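Local coordinates for genome polyprotein (Chicken sicinivirus JSY, PDB 6QWT), which probably copies the viral RNA genome as the RNA-dependent RNA polymerase (3Dpol) released from the polyprotein, at residues S199-D211 / T324-V336. Numbering follows the deposited sequence.
Sequences SQPGMYGSAVGCD and TSAWRILCYGDDV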
ATOM      1  N   SER A 199      -0.450 -11.643  -9.727  1.00 22.97           N
ATOM      2  CA  SER A 199      -0.720 -13.075  -9.681  1.00 26.27           C
ATOM      3  C   SER A 199       0.471 -13.895  -9.207  1.00 27.02           C
ATOM      4  O   SER A 199       0.349 -15.119  -9.090  1.00 26.06           O
ATOM      5  CB  SER A 199      -1.160 -13.579 -11.057  1.00 26.88           C
ATOM      6  OG  SER A 199      -0.035 -13.854 -11.873  1.00 22.21           O
ATOM      7  N   GLN A 200       1.621 -13.270  -8.947  1.00 27.80           N
ATOM      8  CA  GLN A 200       2.811 -13.981  -8.475  1.00 25.99           C
ATOM      9  C   GLN A 200       3.496 -13.181  -7.370  1.00 27.93           C
ATOM     10  O   GLN A 200       4.655 -12.780  -7.501  1.00 25.34           O
ATOM     11  CB  GLN A 200       3.773 -14.247  -9.633  1.00 25.54           C
ATOM     12  CG  GLN A 200       3.178 -15.069 -10.771  1.00 30.69           C
ATOM     13  CD  GLN A 200       4.129 -15.230 -11.941  1.00 36.24           C
ATOM     14  OE1 GLN A 200       4.625 -16.325 -12.204  1.00 42.90           O
ATOM     15  NE2 GLN A 200       4.385 -14.136 -12.653  1.00 30.38           N
ATOM     16  N   PRO A 201       2.807 -12.945  -6.250  1.00 27.71           N
ATOM     17  CA  PRO A 201       3.437 -12.184  -5.165  1.00 28.72           C
ATOM     18  C   PRO A 201       4.618 -12.947  -4.582  1.00 29.35           C
ATOM     19  O   PRO A 201       4.572 -14.167  -4.411  1.00 26.22           O
ATOM     20  CB  PRO A 201       2.307 -12.000  -4.145  1.00 23.00           C
ATOM     21  CG  PRO A 201       1.342 -13.064  -4.445  1.00 28.41           C
ATOM     22  CD  PRO A 201       1.446 -13.387  -5.899  1.00 25.37           C
ATOM     23  N   GLY A 202       5.690 -12.209  -4.292  1.00 26.97           N
ATOM     24  CA  GLY A 202       6.977 -12.774  -3.973  1.00 27.55           C
ATOM     25  C   GLY A 202       7.980 -12.663  -5.105  1.00 27.00           C
ATOM     26  O   GLY A 202       9.188 -12.571  -4.849  1.00 26.94           O
ATOM     27  N   MET A 203       7.505 -12.667  -6.348  1.00 20.96           N
ATOM     28  CA  MET A 203       8.363 -12.429  -7.495  1.00 25.91           C
ATOM     29  C   MET A 203       8.522 -10.930  -7.732  1.00 24.73           C
ATOM     30  O   MET A 203       7.737 -10.111  -7.245  1.00 26.26           O
ATOM     31  CB  MET A 203       7.795 -13.100  -8.746  1.00 24.95           C
ATOM     32  CG  MET A 203       8.081 -14.589  -8.830  1.00 36.70           C
ATOM     33  SD  MET A 203       7.274 -15.376 -10.239  1.00 51.74           S
ATOM     34  CE  MET A 203       8.085 -14.548 -11.602  1.00 32.95           C
ATOM     35  N   TYR A 204       9.568 -10.580  -8.484  1.00 20.22           N
ATOM     36  CA  TYR A 204       9.860  -9.193  -8.853  1.00 21.29           C
ATOM     37  C   TYR A 204      10.034  -8.300  -7.626  1.00 20.30           C
ATOM     38  O   TYR A 204       9.825  -7.086  -7.693  1.00 18.87           O
ATOM     39  CB  TYR A 204       8.780  -8.630  -9.781  1.00 18.56           C
ATOM     40  CG  TYR A 204       8.385  -9.592 -10.875  1.00 22.52           C
ATOM     41  CD1 TYR A 204       9.306  -9.994 -11.837  1.00 23.66           C
ATOM     42  CD2 TYR A 204       7.099 -10.110 -10.941  1.00 20.72           C
ATOM     43  CE1 TYR A 204       8.952 -10.882 -12.838  1.00 23.20           C
ATOM     44  CE2 TYR A 204       6.737 -10.997 -11.939  1.00 22.40           C
ATOM     45  CZ  TYR A 204       7.666 -11.378 -12.885  1.00 23.45           C
ATOM     46  OH  TYR A 204       7.307 -12.259 -13.880  1.00 24.16           O
ATOM     47  N   GLY A 205      10.422  -8.896  -6.500  1.00 23.16           N
ATOM     48  CA  GLY A 205      10.651  -8.132  -5.290  1.00 18.93           C
ATOM     49  C   GLY A 205       9.423  -7.464  -4.723  1.00 23.05           C
ATOM     50  O   GLY A 205       9.550  -6.526  -3.930  1.00 22.37           O
ATOM     51  N   SER A 206       8.230  -7.925  -5.095  1.00 21.29           N
ATOM     52  CA  SER A 206       6.987  -7.287  -4.688  1.00 23.26           C
ATOM     53  C   SER A 206       6.058  -8.296  -4.027  1.00 21.60           C
ATOM     54  O   SER A 206       5.869  -9.409  -4.530  1.00 20.38           O
ATOM     55  CB  SER A 206       6.282  -6.647  -5.885  1.00 21.23           C
ATOM     56  OG  SER A 206       4.990  -6.202  -5.524  1.00 21.52           O
ATOM     57  N   ALA A 207       5.468  -7.890  -2.905  1.00 20.48           N
ATOM     58  CA  ALA A 207       4.483  -8.690  -2.196  1.00 21.31           C
ATOM     59  C   ALA A 207       3.055  -8.233  -2.467  1.00 26.80           C
ATOM     60  O   ALA A 207       2.122  -8.752  -1.846  1.00 26.19           O
ATOM     61  CB  ALA A 207       4.761  -8.661  -0.692  1.00 20.22           C
ATOM     62  N   VAL A 208       2.865  -7.278  -3.381  1.00 23.34           N
ATOM     63  CA  VAL A 208       1.527  -6.775  -3.676  1.00 27.52           C
ATOM     64  C   VAL A 208       0.673  -7.893  -4.254  1.00 27.45           C
ATOM     65  O   VAL A 208       1.109  -8.643  -5.139  1.00 27.08           O
ATOM     66  CB  VAL A 208       1.611  -5.577  -4.633  1.00 28.47           C
ATOM     67  CG1 VAL A 208       0.220  -5.153  -5.085  1.00 25.36           C
ATOM     68  CG2 VAL A 208       2.348  -4.424  -3.967  1.00 28.81           C
ATOM     69  N   GLY A 209      -0.557  -8.009  -3.755  1.00 29.29           N
ATOM     70  CA  GLY A 209      -1.449  -9.080  -4.139  1.00 25.99           C
ATOM     71  C   GLY A 209      -1.333 -10.330  -3.297  1.00 25.45           C
ATOM     72  O   GLY A 209      -1.990 -11.331  -3.608  1.00 25.85           O
ATOM     73  N   CYS A 210      -0.524 -10.307  -2.244  1.00 22.28           N
ATOM     74  CA  CYS A 210      -0.328 -11.491  -1.428  1.00 25.54           C
ATOM     75  C   CYS A 210      -1.507 -11.714  -0.493  1.00 26.62           C
ATOM     76  O   CYS A 210      -2.220 -10.781  -0.112  1.00 26.05           O
ATOM     77  CB  CYS A 210       0.953 -11.378  -0.606  1.00 22.44           C
ATOM     78  SG  CYS A 210       0.794 -10.290   0.821  1.00 25.35           S
ATOM     79  N   ASP A 211      -1.713 -12.977  -0.141  1.00 26.64           N
ATOM     80  CA  ASP A 211      -2.652 -13.381   0.896  1.00 25.13           C
ATOM     81  C   ASP A 211      -1.825 -13.889   2.066  1.00 23.86           C
ATOM     82  O   ASP A 211      -1.258 -14.989   1.989  1.00 26.57           O
ATOM     83  CB  ASP A 211      -3.596 -14.472   0.377  1.00 26.50           C
ATOM     84  CG  ASP A 211      -4.652 -14.860   1.388  1.00 32.94           C
ATOM     85  OD1 ASP A 211      -5.067 -13.992   2.185  1.00 35.21           O
ATOM     86  OD2 ASP A 211      -5.070 -16.038   1.381  1.00 33.27           O
ATOM     87  N   THR A 324      26.222  -8.975  -6.296  1.00 30.65           N
ATOM     88  CA  THR A 324      25.085  -8.633  -7.145  1.00 31.82           C
ATOM     89  C   THR A 324      24.223  -9.834  -7.498  1.00 33.27           C
ATOM     90  O   THR A 324      23.213  -9.663  -8.188  1.00 39.60           O
ATOM     91  CB  THR A 324      25.562  -7.951  -8.431  1.00 34.55           C
ATOM     92  OG1 THR A 324      26.408  -8.842  -9.170  1.00 34.59           O
ATOM     93  CG2 THR A 324      26.329  -6.676  -8.103  1.00 32.96           C
ATOM     94  N   SER A 325      24.581 -11.033  -7.040  1.00 34.84           N
ATOM     95  CA  SER A 325      23.798 -12.227  -7.295  1.00 36.38           C
ATOM     96  C   SER A 325      23.222 -12.873  -6.043  1.00 37.00           C
ATOM     97  O   SER A 325      22.411 -13.795  -6.171  1.00 46.91           O
ATOM     98  CB  SER A 325      24.647 -13.271  -8.040  1.00 41.96           C
ATOM     99  OG  SER A 325      24.886 -12.868  -9.377  1.00 49.74           O
ATOM    100  N   ALA A 326      23.611 -12.438  -4.846  1.00 31.86           N
ATOM    101  CA  ALA A 326      23.181 -13.078  -3.601  1.00 30.55           C
ATOM    102  C   ALA A 326      22.400 -12.065  -2.774  1.00 29.45           C
ATOM    103  O   ALA A 326      22.907 -11.518  -1.792  1.00 25.03           O
ATOM    104  CB  ALA A 326      24.380 -13.636  -2.829  1.00 33.08           C
ATOM    105  N   TRP A 327      21.150 -11.830  -3.168  1.00 26.03           N
ATOM    106  CA  TRP A 327      20.291 -10.896  -2.457  1.00 23.73           C
ATOM    107  C   TRP A 327      18.839 -11.190  -2.805  1.00 24.58           C
ATOM    108  O   TRP A 327      18.542 -11.756  -3.861  1.00 20.53           O
ATOM    109  CB  TRP A 327      20.642  -9.442  -2.804  1.00 25.65           C
ATOM    110  CG  TRP A 327      20.574  -9.143  -4.271  1.00 25.22           C
ATOM    111  CD1 TRP A 327      21.590  -9.245  -5.177  1.00 28.19           C
ATOM    112  CD2 TRP A 327      19.425  -8.705  -5.007  1.00 27.70           C
ATOM    113  NE1 TRP A 327      21.147  -8.893  -6.431  1.00 25.40           N
ATOM    114  CE2 TRP A 327      19.821  -8.557  -6.353  1.00 28.71           C
ATOM    115  CE3 TRP A 327      18.101  -8.420  -4.658  1.00 26.46           C
ATOM    116  CZ2 TRP A 327      18.939  -8.139  -7.348  1.00 28.53           C
ATOM    117  CZ3 TRP A 327      17.228  -8.003  -5.650  1.00 24.66           C
ATOM    118  CH2 TRP A 327      17.650  -7.868  -6.977  1.00 25.72           C
ATOM    119  N   ARG A 328      17.940 -10.802  -1.902  1.00 20.04           N
ATOM    120  CA  ARG A 328      16.509 -10.898  -2.150  1.00 25.49           C
ATOM    121  C   ARG A 328      15.808  -9.745  -1.449  1.00 22.28           C
ATOM    122  O   ARG A 328      16.116  -9.432  -0.297  1.00 21.31           O
ATOM    123  CB  ARG A 328      15.932 -12.235  -1.672  1.00 26.48           C
ATOM    124  CG  ARG A 328      14.405 -12.276  -1.660  1.00 27.13           C
ATOM    125  CD  ARG A 328      13.887 -13.668  -1.355  1.00 29.09           C
ATOM    126  NE  ARG A 328      14.246 -14.628  -2.394  1.00 30.40           N
ATOM    127  CZ  ARG A 328      13.588 -14.768  -3.541  1.00 34.46           C
ATOM    128  NH1 ARG A 328      12.534 -14.006  -3.798  1.00 35.51           N
ATOM    129  NH2 ARG A 328      13.986 -15.667  -4.431  1.00 32.80           N
ATOM    130  N   ILE A 329      14.866  -9.120  -2.152  1.00 24.04           N
ATOM    131  CA  ILE A 329      14.077  -8.017  -1.618  1.00 23.54           C
ATOM    132  C   ILE A 329      12.602  -8.380  -1.733  1.00 21.41           C
ATOM    133  O   ILE A 329      12.186  -9.020  -2.706  1.00 22.18           O
ATOM    134  CB  ILE A 329      14.389  -6.694  -2.355  1.00 22.08           C
ATOM    135  CG1 ILE A 329      15.829  -6.252  -2.072  1.00 23.10           C
ATOM    136  CG2 ILE A 329      13.417  -5.596  -1.944  1.00 20.07           C
ATOM    137  CD1 ILE A 329      16.284  -5.045  -2.885  1.00 17.97           C
ATOM    138  N   LEU A 330      11.818  -8.005  -0.723  1.00 21.45           N
ATOM    139  CA  LEU A 330      10.368  -8.169  -0.758  1.00 21.62           C
ATOM    140  C   LEU A 330       9.733  -6.902  -0.210  1.00 23.91           C
ATOM    141  O   LEU A 330       9.985  -6.526   0.938  1.00 22.08           O
ATOM    142  CB  LEU A 330       9.917  -9.391   0.044  1.00 24.92           C
ATOM    143  CG  LEU A 330       8.443  -9.784  -0.102  1.00 26.18           C
ATOM    144  CD1 LEU A 330       8.140 -10.279  -1.510  1.00 23.37           C
ATOM    145  CD2 LEU A 330       8.089 -10.842   0.924  1.00 25.11           C
ATOM    146  N   CYS A 331       8.910  -6.253  -1.029  1.00 22.05           N
ATOM    147  CA  CYS A 331       8.380  -4.933  -0.739  1.00 24.36           C
ATOM    148  C   CYS A 331       6.862  -4.933  -0.858  1.00 25.31           C
ATOM    149  O   CYS A 331       6.290  -5.601  -1.725  1.00 26.61           O
ATOM    150  CB  CYS A 331       8.971  -3.882  -1.697  1.00 25.27           C
ATOM    151  SG  CYS A 331      10.707  -3.477  -1.411  1.00 28.34           S
ATOM    152  N   TYR A 332       6.221  -4.172   0.027  1.00 25.05           N
ATOM    153  CA  TYR A 332       4.813  -3.795  -0.118  1.00 28.56           C
ATOM    154  C   TYR A 332       4.717  -2.331   0.300  1.00 27.81           C
ATOM    155  O   TYR A 332       4.725  -2.024   1.494  1.00 32.14           O
ATOM    156  CB  TYR A 332       3.884  -4.674   0.715  1.00 27.91           C
ATOM    157  CG  TYR A 332       2.437  -4.677   0.231  1.00 32.57           C
ATOM    158  CD1 TYR A 332       1.742  -5.871   0.050  1.00 32.26           C
ATOM    159  CD2 TYR A 332       1.770  -3.488  -0.046  1.00 35.18           C
ATOM    160  CE1 TYR A 332       0.427  -5.875  -0.394  1.00 34.28           C
ATOM    161  CE2 TYR A 332       0.459  -3.483  -0.492  1.00 35.46           C
ATOM    162  CZ  TYR A 332      -0.207  -4.679  -0.663  1.00 37.04           C
ATOM    163  OH  TYR A 332      -1.509  -4.673  -1.105  1.00 41.51           O
ATOM    164  N   GLY A 333       4.619  -1.438  -0.680  1.00 29.82           N
ATOM    165  CA  GLY A 333       4.631  -0.015  -0.372  1.00 36.60           C
ATOM    166  C   GLY A 333       5.984   0.399   0.172  1.00 35.42           C
ATOM    167  O   GLY A 333       7.028   0.166  -0.446  1.00 34.90           O
ATOM    168  N   ASP A 334       5.987   1.020   1.340  1.00 33.62           N
ATOM    169  CA  ASP A 334       7.241   1.365   1.991  1.00 38.31           C
ATOM    170  C   ASP A 334       7.737   0.254   2.909  1.00 37.25           C
ATOM    171  O   ASP A 334       8.813   0.392   3.493  1.00 35.32           O
ATOM    172  CB  ASP A 334       7.082   2.667   2.777  1.00 37.99           C
ATOM    173  CG  ASP A 334       5.822   2.685   3.604  1.00 42.38           C
ATOM    174  OD1 ASP A 334       5.089   1.674   3.582  1.00 43.74           O
ATOM    175  OD2 ASP A 334       5.558   3.709   4.267  1.00 50.67           O
ATOM    176  N   ASP A 335       6.982  -0.837   3.048  1.00 35.79           N
ATOM    177  CA  ASP A 335       7.396  -1.955   3.883  1.00 31.68           C
ATOM    178  C   ASP A 335       8.348  -2.860   3.109  1.00 28.77           C
ATOM    179  O   ASP A 335       8.124  -3.143   1.931  1.00 26.56           O
ATOM    180  CB  ASP A 335       6.181  -2.748   4.362  1.00 33.87           C
ATOM    181  CG  ASP A 335       5.305  -1.949   5.295  1.00 42.27           C
ATOM    182  OD1 ASP A 335       5.694  -1.763   6.467  1.00 38.93           O
ATOM    183  OD2 ASP A 335       4.231  -1.501   4.851  1.00 45.90           O
ATOM    184  N   VAL A 336       9.409  -3.315   3.778  1.00 26.88           N
ATOM    185  CA  VAL A 336      10.540  -3.954   3.116  1.00 30.45           C
ATOM    186  C   VAL A 336      11.076  -5.066   3.992  1.00 26.36           C
ATOM    187  O   VAL A 336      11.324  -4.880   5.190  1.00 26.94           O
ATOM    188  CB  VAL A 336      11.690  -2.974   2.807  1.00 28.16           C
ATOM    189  CG1 VAL A 336      12.931  -3.788   2.397  1.00 28.33           C
ATOM    190  CG2 VAL A 336      11.269  -2.003   1.748  1.00 28.14           C
TER
HETATM  191  O   HOH W   1      11.030 -12.044  -2.718  1.00 24.90           O
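Ala207 N donates to Cys331 O at 2.7 Å and nearly straight (171°), and Cys331 N returns a weak, bent bond to Gly205 O. Together they make a single parallel bridge, Ser206 with Cys331, so the loop joining helices 191-198 and 212-222 docks on the outer strand, 327-332, of the palm sheet. From Tyr332 CB, CG runs anti to the backbone N (chi1 -159°) and brings the ring to the loop. CD1 comes obliquely to 3.5 Å from Ala207 O; CE1 lies 3.6 Å from Val208 CA; CD2 and CE2 pass beneath Val208 CG2; CZ is 4.1 Å from Val208 CA, and OH runs on past it. The CG2 methyl sits almost centrally over one ring face, a CH-pi contact 4.0 Å from the Tyr332 ring centroid. Two residues earlier on the strand, Leu330 rests CD1 on Gly202 CA (3.7 Å), while its CG meets Ala207 CB. Arg328 closes the other end through water 1, which accepts from NH1 and donates to Gly202 O and Ile329 O. Tyr332 opens the Tyr-Gly-Asp-Asp signature of polymerase motif C, whose type II' turn carries Asp334 to Asp233 of strand 230-235. The chemistry implies that one strong and one weak backbone bond fix the register, water ties in the arginine, and the Val208 methyl and Ala207 carbonyl pack against the ring, probably helping place the motif C turn.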